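Local atomic coordinates of hypothetical acetyltransferase (Shewanella oneidensis, PDB entry 1T82), a protein that is of unproven function but, as a dimeric hotdog-fold protein of the putative thioesterase family, probably acts on acyl thioesters as a thioesterase or acyltransferase. Residues B[43-48]-B[108-113]; B[66-71]-B[133-138]. All coordinates share one frame; numbering follows the deposited sequence.

Overall arrangement
From the N terminus the chain runs through helices 12-25 and 27-31 and the hairpin of strands 35-40 and 43-47 before entering helix 62-84. Contact 1 closes the first long loop: strand 108-112 returns, after the helix and strand 89-99, to pair with strand 43-47. Contact 2 starts within that loop, on the helix, and closes beyond it on strand 127-137, so the two contacts cross. They meet where strands 108-112 and 127-137 lie side by side, with Lys110 N 2.9 Å from Gln134 O. Contact 1 builds the antiparallel sheet edgewise; contact 2 packs the central helix of the hotdog fold against its face.

Contact 1: residues B[43-48]-B[108-113]; sequences ELSVSA and EVKVRW
Glu43 begins the pairing opposite Arg112, a non-hydrogen-bonded antiparallel pair in which the two side chains rise on the same face. The glutamate chain leaves opposite its own backbone N (chi1 -177°) and runs extended, bringing its carboxylate across the neighbouring strand, between Arg112 and the aliphatic part of Lys110. OE2 forms a salt bridge with Arg112 NH2 at 3.6 Å, a matter of charge alone, since the oxygen lies well out of the guanidinium plane. Glu43 CB meanwhile packs over one face of that guanidinium. Cut back to an alanine, this position would lose the carboxylate, and the Arg112 guanidinium would probably be left without this counter-charge and freer to turn, with the weak bond from NH1 to Asp41 O remaining.

Leu44 forms a hydrogen-bonded pair with Val111: its N donates to Val111 O at 2.9 Å, and its O accepts from Val111 N at 3.0 Å. On this inward face, branched apolar residues suit the buried side, and Leu44 CB meets Val111 CG1 at 3.7 Å. The pairing joins two interior strands of the hotdog sheet, the antiparallel layer wrapped around helix 62-84; Val46 and Val109 both reach Thr72 of that helix.

Ser45 returns to the face of Glu43, where its small side chain lies beside Lys110. A water accommodates the polar end, lying 3.0 Å from Ser45 OG and donating to Glu108 OE2. Lys110 itself makes a cation-pi contact with Phe136, on the next strand.

Val46 repeats the two-bond pattern with Val109, its N reaching Val109 O at 2.7 Å and its O receiving Val109 N. Their beta-branched side chains suit extended backbone and approach more loosely, CB to CB at 4.4 Å. At Ser47 the hydroxyl turns to Pro107 O.

Contact 2: residues B[66-71]-B[133-138]; sequences YTIMTL and VQLFCD
Met69, present as selenomethionine, reaches from its helix to Val133 and Leu135, and most of the contact passes through this one flexible side chain. Its terminal methyl CE lies 3.2 Å from Val133 O and 3.5 Å from Leu135 N, against the strand backbone itself. The same methyl touches Leu135 CB at 3.7 Å, while SE lies a little farther from that carbon. The Met69 and Leu135 side chains cross at about a right angle. Nearer the helix, Met69 CB packs against Val133 CG1 at 4.0 Å, and these two side chains run past each other in opposite directions.

The long unbranched chain suits the distance between helix and strand, whose short-segment axes (66-71 and 133-137) approach to 8.6 Å. CG stands anti to the carbonyl carbon (chi1 -64°), and the chain runs straight to SE before bending at chi3 (95°), the turn that brings CE to the strand. Val133 is short and branched, fitting where the backbones come closer; its CG2 lies 3.7 Å from Met69 O. Ile68 adds a lighter touch at the flank, CG2 to Leu135 CD1 at 4.2 Å.

No hydrogen bond joins the segments, as befits an apolar interface. The helix keeps its own backbone bonds, such as Thr70 N to Tyr66 O, and Thr70 O takes a hydrogen bond from the hydroxyl of Tyr149.

Val109 on strand 108-112 touches Ile68, Met69, Val133 and Leu135, and Ala143 and Phe145 on strand 140-152 pack against Met69 from the next strand along. Tyr66, whose CB points away from strand 133-137, packs on strand 89-99 and stacks on Tyr66 of the second subunit, while Thr67 and Leu71 touch Gly63 and Phe61 of that subunit, so the helix meets its own sheet and also borders the dimer interface.

Contact 1: residues B[43-48]-B[108-113]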
ATOM      1  N   GLU B  43      -0.247  18.391 -13.523  1.00 10.40           N
ATOM      2  CA  GLU B  43      -0.539  17.867 -12.193  1.00  9.41           C
ATOM      3  C   GLU B  43      -1.772  16.977 -12.184  1.00  9.42           C
ATOM      4  O   GLU B  43      -2.839  17.373 -12.649  1.00 10.50           O
ATOM      5  CB  GLU B  43      -0.744  19.009 -11.193  1.00 12.04           C
ATOM      6  CG  GLU B  43      -0.978  18.529  -9.767  1.00 14.05           C
ATOM      7  CD  GLU B  43      -1.127  19.670  -8.780  1.00 17.54           C
ATOM      8  OE1 GLU B  43      -2.077  20.461  -8.929  1.00 20.64           O
ATOM      9  OE2 GLU B  43      -0.294  19.770  -7.862  1.00 20.36           O
ATOM     10  N   LEU B  44      -1.613  15.765 -11.663  1.00  8.69           N
ATOM     11  CA  LEU B  44      -2.724  14.827 -11.560  1.00  7.96           C
ATOM     12  C   LEU B  44      -3.199  14.810 -10.111  1.00  8.48           C
ATOM     13  O   LEU B  44      -2.395  14.687  -9.184  1.00  8.30           O
ATOM     14  CB  LEU B  44      -2.289  13.413 -11.973  1.00  7.74           C
ATOM     15  CG  LEU B  44      -3.293  12.291 -11.683  1.00  9.64           C
ATOM     16  CD1 LEU B  44      -4.553  12.508 -12.514  1.00  7.03           C
ATOM     17  CD2 LEU B  44      -2.677  10.929 -11.997  1.00  8.33           C
ATOM     18  N   SER B  45      -4.507  14.956  -9.918  1.00  6.55           N
ATOM     19  CA  SER B  45      -5.103  14.937  -8.585  1.00  7.90           C
ATOM     20  C   SER B  45      -6.062  13.750  -8.514  1.00  7.19           C
ATOM     21  O   SER B  45      -6.875  13.548  -9.418  1.00  8.84           O
ATOM     22  CB  SER B  45      -5.864  16.242  -8.319  1.00 10.38           C
ATOM     23  OG  SER B  45      -4.971  17.338  -8.166  1.00 17.37           O
ATOM     24  N   VAL B  46      -5.962  12.972  -7.438  1.00  6.83           N
ATOM     25  CA  VAL B  46      -6.787  11.780  -7.242  1.00  6.96           C
ATOM     26  C   VAL B  46      -7.368  11.759  -5.826  1.00  7.04           C
ATOM     27  O   VAL B  46      -6.813  12.369  -4.914  1.00  8.44           O
ATOM     28  CB  VAL B  46      -5.925  10.502  -7.460  1.00  7.71           C
ATOM     29  CG1 VAL B  46      -6.729   9.244  -7.162  1.00  7.45           C
ATOM     30  CG2 VAL B  46      -5.401  10.473  -8.894  1.00  6.08           C
ATOM     31  N   SER B  47      -8.490  11.068  -5.635  1.00  7.49           N
ATOM     32  CA  SER B  47      -9.083  10.983  -4.308  1.00  7.04           C
ATOM     33  C   SER B  47      -9.833   9.670  -4.137  1.00  7.73           C
ATOM     34  O   SER B  47      -9.916   8.862  -5.062  1.00  6.74           O
ATOM     35  CB  SER B  47     -10.042  12.157  -4.067  1.00  8.62           C
ATOM     36  OG  SER B  47     -10.498  12.182  -2.719  1.00  9.95           O
ATOM     37  N   ALA B  48     -10.358   9.465  -2.937  1.00  6.93           N
ATOM     38  CA  ALA B  48     -11.129   8.278  -2.605  1.00  7.03           C
ATOM     39  C   ALA B  48     -11.867   8.617  -1.327  1.00  7.15           C
ATOM     40  O   ALA B  48     -11.382   9.405  -0.514  1.00  9.03           O
ATOM     41  CB  ALA B  48     -10.212   7.075  -2.381  1.00  7.92           C
ATOM     42  N   GLU B 108      -6.746  14.712  -0.982  1.00 10.35           N
ATOM     43  CA  GLU B 108      -6.353  15.135  -2.314  1.00 11.18           C
ATOM     44  C   GLU B 108      -4.951  14.582  -2.491  1.00  9.21           C
ATOM     45  O   GLU B 108      -4.025  14.967  -1.776  1.00 10.14           O
ATOM     46  CB  GLU B 108      -6.350  16.658  -2.434  1.00 14.45           C
ATOM     47  CG  GLU B 108      -7.742  17.248  -2.526  1.00 19.21           C
ATOM     48  CD  GLU B 108      -7.716  18.741  -2.742  1.00 22.97           C
ATOM     49  OE1 GLU B 108      -7.294  19.467  -1.818  1.00 27.08           O
ATOM     50  OE2 GLU B 108      -8.110  19.186  -3.841  1.00 26.40           O
ATOM     51  N   VAL B 109      -4.816  13.646  -3.423  1.00  7.71           N
ATOM     52  CA  VAL B 109      -3.533  13.018  -3.699  1.00  6.55           C
ATOM     53  C   VAL B 109      -3.033  13.613  -5.002  1.00  7.72           C
ATOM     54  O   VAL B 109      -3.676  13.486  -6.051  1.00  8.66           O
ATOM     55  CB  VAL B 109      -3.674  11.496  -3.842  1.00  6.65           C
ATOM     56  CG1 VAL B 109      -2.301  10.855  -3.914  1.00  5.03           C
ATOM     57  CG2 VAL B 109      -4.464  10.948  -2.672  1.00  9.10           C
ATOM     58  N   LYS B 110      -1.876  14.260  -4.924  1.00  7.25           N
ATOM     59  CA  LYS B 110      -1.311  14.940  -6.075  1.00  7.05           C
ATOM     60  C   LYS B 110       0.081  14.503  -6.504  1.00  7.90           C
ATOM     61  O   LYS B 110       0.920  14.142  -5.682  1.00  7.34           O
ATOM     62  CB  LYS B 110      -1.279  16.443  -5.793  1.00  8.09           C
ATOM     63  CG  LYS B 110      -2.609  17.017  -5.332  1.00 11.57           C
ATOM     64  CD  LYS B 110      -2.473  18.497  -4.980  1.00 15.89           C
ATOM     65  CE  LYS B 110      -3.796  19.085  -4.501  1.00 19.70           C
ATOM     66  NZ  LYS B 110      -3.680  20.539  -4.177  1.00 23.91           N
ATOM     67  N   VAL B 111       0.308  14.548  -7.813  1.00  6.91           N
ATOM     68  CA  VAL B 111       1.607  14.225  -8.388  1.00  8.27           C
ATOM     69  C   VAL B 111       1.831  15.166  -9.571  1.00  8.02           C
ATOM     70  O   VAL B 111       0.915  15.423 -10.359  1.00  7.50           O
ATOM     71  CB  VAL B 111       1.697  12.741  -8.855  1.00  7.04           C
ATOM     72  CG1 VAL B 111       0.674  12.456  -9.945  1.00  6.76           C
ATOM     73  CG2 VAL B 111       3.108  12.437  -9.343  1.00  9.58           C
ATOM     74  N   ARG B 112       3.042  15.707  -9.662  1.00  8.66           N
ATOM     75  CA  ARG B 112       3.408  16.621 -10.738  1.00 10.13           C
ATOM     76  C   ARG B 112       4.457  15.953 -11.613  1.00  9.17           C
ATOM     77  O   ARG B 112       5.426  15.392 -11.113  1.00 11.97           O
ATOM     78  CB  ARG B 112       3.965  17.933 -10.166  1.00 10.97           C
ATOM     79  CG  ARG B 112       4.355  18.953 -11.240  1.00 16.25           C
ATOM     80  CD  ARG B 112       4.668  20.328 -10.647  1.00 19.72           C
ATOM     81  NE  ARG B 112       3.494  20.963 -10.053  1.00 22.91           N
ATOM     82  CZ  ARG B 112       2.447  21.409 -10.741  1.00 26.12           C
ATOM     83  NH1 ARG B 112       2.414  21.297 -12.063  1.00 27.67           N
ATOM     84  NH2 ARG B 112       1.429  21.973 -10.104  1.00 28.14           N
ATOM     85  N   TRP B 113       4.255  16.013 -12.924  1.00  9.75           N
ATOM     86  CA  TRP B 113       5.174  15.402 -13.871  1.00 10.30           C
ATOM     87  C   TRP B 113       6.527  16.123 -13.891  1.00 10.81           C
ATOM     88  O   TRP B 113       6.586  17.338 -14.079  1.00 12.33           O
ATOM     89  CB  TRP B 113       4.546  15.424 -15.269  1.00 10.85           C
ATOM     90  CG  TRP B 113       5.327  14.682 -16.300  1.00 10.28           C
ATOM     91  CD1 TRP B 113       5.870  15.197 -17.448  1.00  8.93           C
ATOM     92  CD2 TRP B 113       5.642  13.286 -16.299  1.00 10.41           C
ATOM     93  NE1 TRP B 113       6.501  14.208 -18.158  1.00  9.25           N
ATOM     94  CE2 TRP B 113       6.380  13.024 -17.476  1.00  9.14           C
ATOM     95  CE3 TRP B 113       5.375  12.228 -15.417  1.00  9.24           C
ATOM     96  CZ2 TRP B 113       6.854  11.747 -17.796  1.00  9.61           C
ATOM     97  CZ3 TRP B 113       5.846  10.956 -15.736  1.00  9.48           C
ATOM     98  CH2 TRP B 113       6.578  10.728 -16.918  1.00  8.39           C
TER
HETATM   99  O   HOH W   1      -6.541  18.408  -5.906  1.00 26.30           O

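Contact 2: residues B[66-71]-B[133-138]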
ATOM      1  N   TYR B  66      -1.400   4.261   1.162  1.00  4.18           N
ATOM      2  CA  TYR B  66      -0.344   3.825   0.254  1.00  4.57           C
ATOM      3  C   TYR B  66      -0.894   3.454  -1.116  1.00  4.66           C
ATOM      4  O   TYR B  66      -0.363   3.863  -2.154  1.00  3.81           O
ATOM      5  CB  TYR B  66       0.389   2.607   0.814  1.00  4.76           C
ATOM      6  CG  TYR B  66       1.432   2.047  -0.132  1.00  5.23           C
ATOM      7  CD1 TYR B  66       2.752   2.506  -0.102  1.00  6.36           C
ATOM      8  CD2 TYR B  66       1.096   1.063  -1.070  1.00  5.41           C
ATOM      9  CE1 TYR B  66       3.709   1.992  -0.976  1.00  6.50           C
ATOM     10  CE2 TYR B  66       2.050   0.552  -1.949  1.00  6.11           C
ATOM     11  CZ  TYR B  66       3.349   1.019  -1.892  1.00  6.73           C
ATOM     12  OH  TYR B  66       4.300   0.499  -2.737  1.00  7.81           O
ATOM     13  N   THR B  67      -1.964   2.668  -1.125  1.00  4.72           N
ATOM     14  CA  THR B  67      -2.536   2.234  -2.387  1.00  5.11           C
ATOM     15  C   THR B  67      -2.997   3.380  -3.270  1.00  4.10           C
ATOM     16  O   THR B  67      -2.719   3.385  -4.466  1.00  4.77           O
ATOM     17  CB  THR B  67      -3.702   1.259  -2.163  1.00  4.15           C
ATOM     18  OG1 THR B  67      -3.210   0.082  -1.506  1.00  5.35           O
ATOM     19  CG2 THR B  67      -4.324   0.865  -3.499  1.00  6.27           C
ATOM     20  N   ILE B  68      -3.693   4.360  -2.700  1.00  4.89           N
ATOM     21  CA  ILE B  68      -4.144   5.468  -3.529  1.00  5.15           C
ATOM     22  C   ILE B  68      -2.949   6.257  -4.062  1.00  5.36           C
ATOM     23  O   ILE B  68      -2.968   6.721  -5.199  1.00  4.56           O
ATOM     24  CB  ILE B  68      -5.131   6.410  -2.765  1.00  7.98           C
ATOM     25  CG1 ILE B  68      -5.593   7.543  -3.682  1.00 10.44           C
ATOM     26  CG2 ILE B  68      -4.481   6.979  -1.526  1.00  8.87           C
ATOM     27  CD1 ILE B  68      -6.776   8.322  -3.123  1.00 15.64           C
HETATM   28  N   MSE B  69      -1.902   6.393  -3.257  1.00  4.05           N
HETATM   29  CA  MSE B  69      -0.729   7.129  -3.709  1.00  3.53           C
HETATM   30  C   MSE B  69      -0.002   6.372  -4.812  1.00  3.82           C
HETATM   31  O   MSE B  69       0.415   6.969  -5.797  1.00  4.92           O
HETATM   32  CB  MSE B  69       0.208   7.415  -2.532  1.00  5.38           C
HETATM   33  CG  MSE B  69      -0.446   8.321  -1.504  1.00  7.35           C
HETATM   34 SE   MSE B  69       0.606   8.722   0.060  1.00 14.77          SE
HETATM   35  CE  MSE B  69       1.376  10.407  -0.495  1.00  7.48           C
ATOM     36  N   THR B  70       0.140   5.061  -4.669  1.00  4.08           N
ATOM     37  CA  THR B  70       0.820   4.315  -5.710  1.00  6.44           C
ATOM     38  C   THR B  70       0.009   4.301  -7.008  1.00  5.57           C
ATOM     39  O   THR B  70       0.585   4.342  -8.090  1.00  7.23           O
ATOM     40  CB  THR B  70       1.151   2.874  -5.279  1.00 10.55           C
ATOM     41  OG1 THR B  70       1.997   2.281  -6.273  1.00 16.18           O
ATOM     42  CG2 THR B  70      -0.112   2.050  -5.128  1.00 14.65           C
ATOM     43  N   LEU B  71      -1.322   4.255  -6.916  1.00  5.58           N
ATOM     44  CA  LEU B  71      -2.138   4.273  -8.129  1.00  6.34           C
ATOM     45  C   LEU B  71      -2.082   5.647  -8.791  1.00  7.22           C
ATOM     46  O   LEU B  71      -2.185   5.762 -10.014  1.00  7.61           O
ATOM     47  CB  LEU B  71      -3.596   3.896  -7.830  1.00  7.33           C
ATOM     48  CG  LEU B  71      -3.880   2.401  -7.664  1.00 10.39           C
ATOM     49  CD1 LEU B  71      -5.275   2.215  -7.101  1.00 14.17           C
ATOM     50  CD2 LEU B  71      -3.747   1.687  -9.011  1.00 12.43           C
ATOM     51  N   VAL B 133       4.614  11.670  -4.797  1.00  6.08           N
ATOM     52  CA  VAL B 133       3.183  11.839  -4.613  1.00  6.00           C
ATOM     53  C   VAL B 133       2.948  12.386  -3.214  1.00  6.63           C
ATOM     54  O   VAL B 133       3.592  11.951  -2.261  1.00  6.90           O
ATOM     55  CB  VAL B 133       2.433  10.495  -4.758  1.00  6.25           C
ATOM     56  CG1 VAL B 133       0.935  10.721  -4.615  1.00  6.60           C
ATOM     57  CG2 VAL B 133       2.748   9.857  -6.105  1.00  6.64           C
ATOM     58  N   GLN B 134       2.045  13.356  -3.090  1.00  6.69           N
ATOM     59  CA  GLN B 134       1.738  13.935  -1.786  1.00  6.44           C
ATOM     60  C   GLN B 134       0.253  13.806  -1.501  1.00  6.02           C
ATOM     61  O   GLN B 134      -0.570  13.933  -2.402  1.00  7.08           O
ATOM     62  CB  GLN B 134       2.131  15.411  -1.740  1.00  9.68           C
ATOM     63  CG  GLN B 134       3.619  15.661  -1.873  1.00 12.62           C
ATOM     64  CD  GLN B 134       3.977  17.100  -1.573  1.00 14.89           C
ATOM     65  OE1 GLN B 134       3.465  18.023  -2.205  1.00 17.71           O
ATOM     66  NE2 GLN B 134       4.862  17.297  -0.608  1.00 17.60           N
ATOM     67  N   LEU B 135      -0.091  13.552  -0.243  1.00  5.94           N
ATOM     68  CA  LEU B 135      -1.489  13.420   0.136  1.00  5.78           C
ATOM     69  C   LEU B 135      -1.857  14.512   1.130  1.00  6.80           C
ATOM     70  O   LEU B 135      -1.206  14.674   2.164  1.00  8.19           O
ATOM     71  CB  LEU B 135      -1.740  12.031   0.736  1.00  6.21           C
ATOM     72  CG  LEU B 135      -3.182  11.678   1.123  1.00  6.54           C
ATOM     73  CD1 LEU B 135      -3.390  10.172   0.992  1.00  8.89           C
ATOM     74  CD2 LEU B 135      -3.473  12.147   2.539  1.00  8.28           C
ATOM     75  N   PHE B 136      -2.896  15.266   0.795  1.00  9.20           N
ATOM     76  CA  PHE B 136      -3.370  16.353   1.641  1.00 10.52           C
ATOM     77  C   PHE B 136      -4.796  16.105   2.113  1.00 11.13           C
ATOM     78  O   PHE B 136      -5.582  15.450   1.428  1.00 11.43           O
ATOM     79  CB  PHE B 136      -3.354  17.680   0.872  1.00 10.36           C
ATOM     80  CG  PHE B 136      -2.007  18.054   0.321  1.00 12.74           C
ATOM     81  CD1 PHE B 136      -1.567  17.536  -0.894  1.00 13.72           C
ATOM     82  CD2 PHE B 136      -1.175  18.920   1.022  1.00 13.95           C
ATOM     83  CE1 PHE B 136      -0.317  17.876  -1.401  1.00 15.52           C
ATOM     84  CE2 PHE B 136       0.080  19.266   0.522  1.00 14.65           C
ATOM     85  CZ  PHE B 136       0.508  18.742  -0.691  1.00 14.12           C
ATOM     86  N   CYS B 137      -5.117  16.633   3.291  1.00 11.08           N
ATOM     87  CA  CYS B 137      -6.458  16.538   3.855  1.00 12.40           C
ATOM     88  C   CYS B 137      -6.713  17.894   4.504  1.00 12.68           C
ATOM     89  O   CYS B 137      -5.966  18.316   5.386  1.00 12.05           O
ATOM     90  CB  CYS B 137      -6.554  15.428   4.905  1.00 12.42           C
ATOM     91  SG  CYS B 137      -8.227  15.211   5.578  1.00 14.07           S
ATOM     92  N   ASP B 138      -7.761  18.574   4.054  1.00 16.23           N
ATOM     93  CA  ASP B 138      -8.105  19.897   4.561  1.00 19.20           C
ATOM     94  C   ASP B 138      -6.964  20.882   4.307  1.00 20.18           C
ATOM     95  O   ASP B 138      -6.792  21.859   5.037  1.00 21.83           O
ATOM     96  CB  ASP B 138      -8.430  19.845   6.057  1.00 21.50           C
ATOM     97  CG  ASP B 138      -9.684  19.046   6.353  1.00 22.12           C
ATOM     98  OD1 ASP B 138     -10.567  18.976   5.473  1.00 23.71           O
ATOM     99  OD2 ASP B 138      -9.796  18.500   7.470  1.00 26.14           O
TER